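Local atomic coordinates of occlusion-derived virus envelope protein E66 (Autographa californica nucleopolyhedrovirus, PDB entry 3VSN), a protein that cleaves non-sulfated chondroitin as a lyase of the virus envelope, is essential for oral infectivity, and may help breach the peritrophic matrix of the host midgut. Residues L317-A322 / L328-K333; V286-G291 / T334-V339; I419-T424 / D651-F656. All coordinates share one frame; numbering follows the deposited sequence.

All three contacts lie on the beta-rich side of the chain. Interaction 1 is a hairpin nested inside the loop that interaction 2 closes, with centres about 8 Å apart; both reach one antiparallel sheet, where Thr329 OG1 meets Ser338 OG at 2.8 Å. Interaction 3, centred about 12 Å from interaction 1, joins two other sheets and meets the hairpin through lysines: Lys330 NZ to Thr424 O (2.7 Å) and Lys421 NZ to Ser321 OG (2.8 Å). Interactions 2 and 3 do not touch. Bound glycerol, probably from crystallisation, lies near Val319 and near Lys421. None of the three contacts lies at the annotated catalytic sites, although Arg300, the transition-state stabiliser, falls in sequence between 286-291 and 318-322.

Interaction 1 of 3, residues L317-A322 / L328-K333; sequences LAVHSA and LTKLSK
Val319 straddles two side chains of the neighbouring strand: CG1 meets Leu328 CD1 at 3.8 Å, and CG2 rests on Lys330 CG at 3.9 Å. This is an antiparallel beta hairpin, 318-322 with 328-331, and 318-322 is the outer strand of a four-stranded sheet. CG1 stands opposite the backbone N (chi1 -177°), which turns one methyl toward each neighbour. The same face carries Ser321, and beyond it strand 414-421 packs through Ile419 and Lys421. On the other face Ala318, His320, Thr329 and Leu331 line up; the His320 side chain touches Arg281 and Glu284 of helix 276-284, while Thr329 OG1 bonds to Asn285 O. Two hydrogen-bonded pairs join the backbones. In the His320-Thr329 pair, His320 N to Thr329 O is short at 2.7 Å and almost straight (178°). The Ala318-Leu331 pair is less even: Leu331 N points squarely at Ala318 O, whereas the return bond from Ala318 N to Leu331 O is bent to 136°. Past the last pair, Leu317 crosses the Lys333 chain at about a right angle, with its CD1 3.9 Å from Lys333 CG.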
loop_
_atom_site.group_PDB
_atom_site.type_symbol
_atom_site.label_atom_id
_atom_site.label_comp_id
_atom_site.label_asym_id
_atom_site.label_seq_id
_atom_site.Cartn_x
_atom_site.Cartn_y
_atom_site.Cartn_z
ATOM N N LEU A 317 3.403 -14.236 8.363
ATOM C CA LEU A 317 3.181 -15.011 7.150
ATOM C C LEU A 317 1.716 -15.413 7.184
ATOM O O LEU A 317 1.309 -16.212 8.027
ATOM C CB LEU A 317 4.084 -16.251 7.123
ATOM C CG LEU A 317 5.600 -16.051 7.283
ATOM C CD1 LEU A 317 6.275 -17.347 7.717
ATOM C CD2 LEU A 317 6.234 -15.504 6.011
ATOM N N ALA A 318 0.916 -14.837 6.290
ATOM C CA ALA A 318 -0.533 -14.973 6.383
ATOM C C ALA A 318 -1.258 -14.571 5.114
ATOM O O ALA A 318 -0.704 -13.885 4.251
ATOM C CB ALA A 318 -1.062 -14.146 7.553
ATOM N N VAL A 319 -2.514 -14.998 5.025
ATOM C CA VAL A 319 -3.437 -14.512 4.010
ATOM C C VAL A 319 -4.418 -13.565 4.708
ATOM O O VAL A 319 -5.026 -13.927 5.714
ATOM C CB VAL A 319 -4.182 -15.674 3.323
ATOM C CG1 VAL A 319 -5.087 -15.161 2.210
ATOM C CG2 VAL A 319 -3.185 -16.692 2.773
ATOM N N HIS A 320 -4.545 -12.351 4.178
ATOM C CA HIS A 320 -5.396 -11.312 4.760
ATOM C C HIS A 320 -6.489 -10.941 3.806
ATOM O O HIS A 320 -6.284 -10.947 2.588
ATOM C CB HIS A 320 -4.581 -10.050 5.046
ATOM C CG HIS A 320 -3.374 -10.274 5.921
ATOM N ND1 HIS A 320 -3.472 -10.527 7.243
ATOM C CD2 HIS A 320 -2.013 -10.233 5.627
ATOM C CE1 HIS A 320 -2.238 -10.662 7.763
ATOM N NE2 HIS A 320 -1.346 -10.480 6.774
ATOM N N SER A 321 -7.653 -10.578 4.338
ATOM C CA SER A 321 -8.731 -10.079 3.487
ATOM C C SER A 321 -9.479 -8.896 4.086
ATOM O O SER A 321 -9.718 -8.839 5.290
ATOM C CB SER A 321 -9.719 -11.196 3.139
ATOM O OG SER A 321 -10.437 -11.624 4.283
ATOM N N ALA A 322 -9.845 -7.956 3.225
ATOM C CA ALA A 322 -10.718 -6.860 3.605
ATOM C C ALA A 322 -11.989 -7.034 2.783
ATOM O O ALA A 322 -12.021 -6.696 1.598
ATOM C CB ALA A 322 -10.046 -5.528 3.314
ATOM N N LEU A 328 -7.437 -8.574 -1.156
ATOM C CA LEU A 328 -6.907 -9.866 -0.739
ATOM C C LEU A 328 -5.391 -9.822 -0.863
ATOM O O LEU A 328 -4.864 -9.490 -1.924
ATOM C CB LEU A 328 -7.475 -10.998 -1.607
ATOM C CG LEU A 328 -6.856 -12.397 -1.455
ATOM C CD1 LEU A 328 -7.162 -12.998 -0.086
ATOM C CD2 LEU A 328 -7.341 -13.329 -2.559
ATOM N N THR A 329 -4.697 -10.168 0.216
ATOM C CA THR A 329 -3.247 -10.053 0.260
ATOM C C THR A 329 -2.633 -11.282 0.915
ATOM O O THR A 329 -3.113 -11.752 1.944
ATOM C CB THR A 329 -2.833 -8.772 1.014
ATOM O OG1 THR A 329 -3.306 -7.628 0.289
ATOM C CG2 THR A 329 -1.313 -8.673 1.162
ATOM N N LYS A 330 -1.576 -11.804 0.305
ATOM C CA LYS A 330 -0.871 -12.943 0.867
ATOM C C LYS A 330 0.607 -12.633 0.981
ATOM O O LYS A 330 1.230 -12.162 0.025
ATOM C CB LYS A 330 -1.089 -14.199 0.015
ATOM C CG LYS A 330 -0.296 -15.414 0.480
ATOM C CD LYS A 330 -0.642 -16.636 -0.354
ATOM C CE LYS A 330 0.388 -17.743 -0.194
ATOM N NZ LYS A 330 0.340 -18.424 1.133
ATOM N N LEU A 331 1.154 -12.890 2.164
ATOM C CA LEU A 331 2.588 -12.842 2.369
ATOM C C LEU A 331 3.040 -14.227 2.804
ATOM O O LEU A 331 2.627 -14.719 3.855
ATOM C CB LEU A 331 2.970 -11.790 3.420
ATOM C CG LEU A 331 4.482 -11.605 3.618
ATOM C CD1 LEU A 331 5.100 -10.849 2.448
ATOM C CD2 LEU A 331 4.782 -10.907 4.938
ATOM N N SER A 332 3.869 -14.856 1.978
ATOM C CA SER A 332 4.424 -16.156 2.305
ATOM C C SER A 332 5.933 -16.036 2.500
ATOM O O SER A 332 6.490 -14.933 2.452
ATOM C CB SER A 332 4.091 -17.174 1.207
ATOM O OG SER A 332 4.922 -16.998 0.071
ATOM N N LYS A 333 6.587 -17.172 2.724
ATOM C CA LYS A 333 8.045 -17.211 2.821
ATOM C C LYS A 333 8.712 -16.836 1.490
ATOM O O LYS A 333 9.858 -16.397 1.474
ATOM C CB LYS A 333 8.516 -18.594 3.285
ATOM C CG LYS A 333 8.100 -18.945 4.711
ATOM C CD LYS A 333 8.543 -20.345 5.109
ATOM C CE LYS A 333 7.983 -20.708 6.479
ATOM N NZ LYS A 333 8.276 -22.119 6.854
#

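Interaction 2 of 3, residues V286-G291 / T334-V339; sequences VGSPEG and TYYGSV
The Tyr336 ring is the flat group, and residues 286-288 run past it on one side of its plane, all meeting it obliquely: Ser288 CB lies 3.7 Å from Tyr336 CD1, and Gly287 O lies 3.4 Å from CE1. Across the ring plane from them comes the methyl of Thr329, from strand 327-331, and Trp369 of strand 367-370 also touches Tyr336. The ring leaves its strand with CG opposite the backbone N (chi1 165°), a setting that carries the hydroxyl away from the sheet and up to the loop. There Tyr336 OH donates a short bond of 2.5 Å to Val286 O, approaching with a C=O...O angle of 139° and tilted 33° out of the carbonyl plane. The loop follows helix 276-284 and then folds into a type I beta turn from Ser288 to Gly291, closed by Gly291 N to Ser288 O at 2.9 Å. Ser288 OG turns back to Val292 O, and at the turn's corner Glu290 makes a salt bridge to Arg371. Between these two segments the buried phenol of Tyr336 makes the link, joining the chain after helix 276-284 to the four-stranded sheet. Because Val294 N donates to that same oxygen, the hydroxyl both gives and takes a bond; the incoming N-H probably polarises it and strengthens its donation to Val286 O.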
loop_
_atom_site.group_PDB
_atom_site.type_symbol
_atom_site.label_atom_id
_atom_site.label_comp_id
_atom_site.label_asym_id
_atom_site.label_seq_id
_atom_site.Cartn_x
_atom_site.Cartn_y
_atom_site.Cartn_z
ATOM N N VAL A 286 -1.947 -4.648 3.319
ATOM C CA VAL A 286 -1.405 -4.164 2.034
ATOM C C VAL A 286 0.123 -4.222 1.884
ATOM O O VAL A 286 0.632 -4.264 0.765
ATOM C CB VAL A 286 -1.895 -2.729 1.679
ATOM C CG1 VAL A 286 -3.417 -2.642 1.681
ATOM C CG2 VAL A 286 -1.284 -1.682 2.609
ATOM N N GLY A 287 0.849 -4.228 3.000
ATOM C CA GLY A 287 2.304 -4.091 2.954
ATOM C C GLY A 287 3.087 -5.389 2.970
ATOM O O GLY A 287 2.511 -6.476 2.978
ATOM N N SER A 288 4.413 -5.258 2.976
ATOM C CA SER A 288 5.331 -6.391 3.082
ATOM C C SER A 288 6.659 -5.891 3.650
ATOM O O SER A 288 6.971 -4.706 3.520
ATOM C CB SER A 288 5.551 -7.053 1.717
ATOM O OG SER A 288 6.237 -6.189 0.829
ATOM N N PRO A 289 7.444 -6.785 4.283
ATOM C CA PRO A 289 8.713 -6.360 4.881
ATOM C C PRO A 289 9.662 -5.688 3.883
ATOM O O PRO A 289 10.398 -4.775 4.259
ATOM C CB PRO A 289 9.312 -7.672 5.395
ATOM C CG PRO A 289 8.124 -8.532 5.671
ATOM C CD PRO A 289 7.161 -8.205 4.565
ATOM N N GLU A 290 9.627 -6.126 2.626
ATOM C CA GLU A 290 10.499 -5.565 1.587
ATOM C C GLU A 290 10.044 -4.190 1.087
ATOM O O GLU A 290 10.772 -3.522 0.349
ATOM C CB GLU A 290 10.645 -6.543 0.408
ATOM C CG GLU A 290 11.400 -7.831 0.736
ATOM C CD GLU A 290 10.610 -8.784 1.624
ATOM O OE1 GLU A 290 9.371 -8.858 1.479
ATOM O OE2 GLU A 290 11.223 -9.458 2.477
ATOM N N GLY A 291 8.845 -3.768 1.480
ATOM C CA GLY A 291 8.313 -2.470 1.061
ATOM C C GLY A 291 7.437 -2.526 -0.182
ATOM O O GLY A 291 6.955 -1.494 -0.659
ATOM N N THR A 334 7.983 -16.995 0.384
ATOM C CA THR A 334 8.566 -16.820 -0.951
ATOM C C THR A 334 8.026 -15.643 -1.762
ATOM O O THR A 334 8.726 -15.128 -2.641
ATOM C CB THR A 334 8.444 -18.106 -1.802
ATOM O OG1 THR A 334 7.065 -18.486 -1.913
ATOM C CG2 THR A 334 9.256 -19.248 -1.187
ATOM N N TYR A 335 6.794 -15.215 -1.490
ATOM C CA TYR A 335 6.210 -14.121 -2.273
ATOM C C TYR A 335 5.248 -13.195 -1.535
ATOM O O TYR A 335 4.747 -13.515 -0.456
ATOM C CB TYR A 335 5.579 -14.643 -3.580
ATOM C CG TYR A 335 4.205 -15.294 -3.482
ATOM C CD1 TYR A 335 4.072 -16.682 -3.397
ATOM C CD2 TYR A 335 3.039 -14.525 -3.526
ATOM C CE1 TYR A 335 2.819 -17.283 -3.340
ATOM C CE2 TYR A 335 1.784 -15.116 -3.463
ATOM C CZ TYR A 335 1.677 -16.494 -3.374
ATOM O OH TYR A 335 0.429 -17.078 -3.324
ATOM N N TYR A 336 5.038 -12.027 -2.132
ATOM C CA TYR A 336 3.961 -11.121 -1.765
ATOM C C TYR A 336 3.025 -11.067 -2.962
ATOM O O TYR A 336 3.468 -10.844 -4.088
ATOM C CB TYR A 336 4.509 -9.718 -1.452
ATOM C CG TYR A 336 3.446 -8.633 -1.408
ATOM C CD1 TYR A 336 2.751 -8.356 -0.233
ATOM C CD2 TYR A 336 3.130 -7.891 -2.548
ATOM C CE1 TYR A 336 1.775 -7.367 -0.192
ATOM C CE2 TYR A 336 2.153 -6.908 -2.520
ATOM C CZ TYR A 336 1.480 -6.647 -1.339
ATOM O OH TYR A 336 0.507 -5.670 -1.310
ATOM N N GLY A 337 1.739 -11.296 -2.726
ATOM C CA GLY A 337 0.731 -11.174 -3.779
ATOM C C GLY A 337 -0.470 -10.418 -3.256
ATOM O O GLY A 337 -0.810 -10.536 -2.079
ATOM N N SER A 338 -1.120 -9.642 -4.118
ATOM C CA SER A 338 -2.313 -8.898 -3.705
ATOM C C SER A 338 -3.220 -8.562 -4.877
ATOM O O SER A 338 -2.746 -8.324 -5.989
ATOM C CB SER A 338 -1.909 -7.612 -2.974
ATOM O OG SER A 338 -3.035 -6.980 -2.383
ATOM N N VAL A 339 -4.527 -8.558 -4.623
ATOM C CA VAL A 339 -5.505 -8.080 -5.596
ATOM C C VAL A 339 -6.394 -7.028 -4.942
ATOM O O VAL A 339 -6.959 -7.260 -3.866
ATOM C CB VAL A 339 -6.401 -9.210 -6.162
ATOM C CG1 VAL A 339 -7.460 -8.640 -7.101
ATOM C CG2 VAL A 339 -5.573 -10.258 -6.891
#

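Interaction 3 of 3, residues I419-T424 / D651-F656; sequences IAKTDT and DLQFIF
Gln653 reaches from its CB, which is directed at strand 414-421, straight onto the backbone of residues 419-421. CG comes first, 3.1 Å from Ile419 O. Next, CD lies over Ala420, 3.7 Å from its CA. At the tip the amide splits its work. OE1 accepts from Lys421 N at 3.1 Å, with an N-H...O angle of 151°, and the donor stands 45° out of the amide plane. The same oxygen takes a hydrogen from a water at 2.8 Å, and Ser602 OG is a further partner, so three groups fix this buried carbonyl. NE2 also passes near Ile419 O, but the angle there is too poor for a bond; its hydrogen bond goes instead to Asp323 OD1.

The Lys421 side chain crosses Gln653 at about a right angle, with its CG 3.7 Å from OE1. A bend at its last torsion (chi4 -68°) turns the ammonium toward Gln653 and Ser321, and Lys421 NZ donates to the bridging water at 3.0 Å as well as to Ser321. The main-chain N-H of Lys421 thus binds the glutamine oxygen directly, and its ammonium does so through the water. Strand 414-421 is an edge strand of a seven-stranded antiparallel sheet, and 654-658 belongs to a second such sheet. The contact is a polar side-chain link between two antiparallel sheets, consistent with the beta-sandwich part of this lyase, whose other part is an alpha/alpha toroid.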
loop_
_atom_site.group_PDB
_atom_site.type_symbol
_atom_site.label_atom_id
_atom_site.label_comp_id
_atom_site.label_asym_id
_atom_site.label_seq_id
_atom_site.Cartn_x
_atom_site.Cartn_y
_atom_site.Cartn_z
ATOM N N ILE A 419 -14.506 -12.563 -1.489
ATOM C CA ILE A 419 -13.202 -13.072 -1.068
ATOM C C ILE A 419 -13.401 -14.227 -0.088
ATOM O O ILE A 419 -14.233 -14.143 0.814
ATOM C CB ILE A 419 -12.333 -11.968 -0.416
ATOM C CG1 ILE A 419 -12.130 -10.789 -1.377
ATOM C CG2 ILE A 419 -10.977 -12.529 0.008
ATOM C CD1 ILE A 419 -11.599 -9.522 -0.722
ATOM N N ALA A 420 -12.654 -15.310 -0.282
ATOM C CA ALA A 420 -12.644 -16.419 0.668
ATOM C C ALA A 420 -11.207 -16.835 0.906
ATOM O O ALA A 420 -10.428 -16.944 -0.039
ATOM C CB ALA A 420 -13.460 -17.595 0.143
ATOM N N LYS A 421 -10.847 -17.057 2.166
ATOM C CA LYS A 421 -9.478 -17.453 2.486
ATOM C C LYS A 421 -9.407 -18.531 3.559
ATOM O O LYS A 421 -10.299 -18.658 4.405
ATOM C CB LYS A 421 -8.636 -16.234 2.898
ATOM C CG LYS A 421 -9.044 -15.617 4.232
ATOM C CD LYS A 421 -8.123 -14.475 4.627
ATOM C CE LYS A 421 -8.357 -14.045 6.068
ATOM N NZ LYS A 421 -9.691 -13.406 6.253
ATOM N N THR A 422 -8.329 -19.307 3.495
ATOM C CA THR A 422 -7.993 -20.300 4.511
ATOM C C THR A 422 -6.569 -20.023 5.011
ATOM O O THR A 422 -6.063 -18.912 4.836
ATOM C CB THR A 422 -8.102 -21.738 3.964
ATOM O OG1 THR A 422 -7.290 -21.865 2.788
ATOM C CG2 THR A 422 -9.554 -22.092 3.631
ATOM N N ASP A 423 -5.931 -21.040 5.593
ATOM C CA ASP A 423 -4.602 -20.908 6.203
ATOM C C ASP A 423 -3.546 -20.347 5.254
ATOM O O ASP A 423 -2.854 -19.383 5.581
ATOM C CB ASP A 423 -4.119 -22.262 6.729
ATOM C CG ASP A 423 -4.647 -22.576 8.108
ATOM O OD1 ASP A 423 -5.452 -21.786 8.638
ATOM O OD2 ASP A 423 -4.252 -23.624 8.663
ATOM N N THR A 424 -3.417 -20.966 4.081
ATOM C CA THR A 424 -2.351 -20.614 3.142
ATOM C C THR A 424 -2.866 -20.120 1.793
ATOM O O THR A 424 -2.080 -19.710 0.942
ATOM C CB THR A 424 -1.403 -21.809 2.886
ATOM O OG1 THR A 424 -2.087 -22.808 2.118
ATOM C CG2 THR A 424 -0.907 -22.418 4.199
ATOM N N ASP A 651 -16.290 -8.646 8.819
ATOM C CA ASP A 651 -15.967 -9.739 7.896
ATOM C C ASP A 651 -17.234 -10.376 7.335
ATOM O O ASP A 651 -18.248 -10.441 8.025
ATOM C CB ASP A 651 -15.146 -10.807 8.621
ATOM C CG ASP A 651 -13.818 -10.281 9.144
ATOM O OD1 ASP A 651 -13.005 -9.783 8.341
ATOM O OD2 ASP A 651 -13.576 -10.388 10.364
ATOM N N LEU A 652 -17.164 -10.860 6.095
ATOM C CA LEU A 652 -18.346 -11.398 5.406
ATOM C C LEU A 652 -18.209 -12.853 4.953
ATOM O O LEU A 652 -19.007 -13.340 4.144
ATOM C CB LEU A 652 -18.713 -10.510 4.212
ATOM C CG LEU A 652 -19.256 -9.113 4.534
ATOM C CD1 LEU A 652 -19.256 -8.236 3.290
ATOM C CD2 LEU A 652 -20.654 -9.201 5.134
ATOM N N GLN A 653 -17.214 -13.551 5.491
ATOM C CA GLN A 653 -16.966 -14.939 5.111
ATOM C C GLN A 653 -17.620 -15.924 6.071
ATOM O O GLN A 653 -17.488 -15.800 7.289
ATOM C CB GLN A 653 -15.464 -15.214 5.012
ATOM C CG GLN A 653 -14.773 -14.447 3.893
ATOM C CD GLN A 653 -13.269 -14.646 3.878
ATOM O OE1 GLN A 653 -12.769 -15.739 4.153
ATOM N NE2 GLN A 653 -12.539 -13.585 3.542
ATOM N N PHE A 654 -18.328 -16.898 5.507
ATOM C CA PHE A 654 -18.891 -18.002 6.273
ATOM C C PHE A 654 -17.808 -19.060 6.434
ATOM O O PHE A 654 -17.277 -19.560 5.442
ATOM C CB PHE A 654 -20.095 -18.613 5.543
ATOM C CG PHE A 654 -21.195 -17.632 5.253
ATOM C CD1 PHE A 654 -21.151 -16.829 4.115
ATOM C CD2 PHE A 654 -22.280 -17.517 6.114
ATOM C CE1 PHE A 654 -22.161 -15.918 3.852
ATOM C CE2 PHE A 654 -23.298 -16.613 5.852
ATOM C CZ PHE A 654 -23.238 -15.814 4.722
ATOM N N ILE A 655 -17.485 -19.397 7.679
ATOM C CA ILE A 655 -16.438 -20.374 7.959
ATOM C C ILE A 655 -17.038 -21.638 8.570
ATOM O O ILE A 655 -17.822 -21.571 9.525
ATOM C CB ILE A 655 -15.333 -19.783 8.866
ATOM C CG1 ILE A 655 -14.724 -18.530 8.212
ATOM C CG2 ILE A 655 -14.245 -20.819 9.142
ATOM C CD1 ILE A 655 -13.919 -17.654 9.156
ATOM N N PHE A 656 -16.680 -22.781 7.986
ATOM C CA PHE A 656 -17.154 -24.079 8.438
ATOM C C PHE A 656 -15.981 -25.001 8.711
ATOM O O PHE A 656 -14.917 -24.873 8.095
ATOM C CB PHE A 656 -18.071 -24.723 7.391
ATOM C CG PHE A 656 -19.285 -23.903 7.070
ATOM C CD1 PHE A 656 -20.437 -24.014 7.843
ATOM C CD2 PHE A 656 -19.275 -23.013 6.000
ATOM C CE1 PHE A 656 -21.558 -23.252 7.553
ATOM C CE2 PHE A 656 -20.394 -22.248 5.707
ATOM C CZ PHE A 656 -21.535 -22.364 6.490
HETATM O O HOH W 1 -11.602 -15.646 6.679
#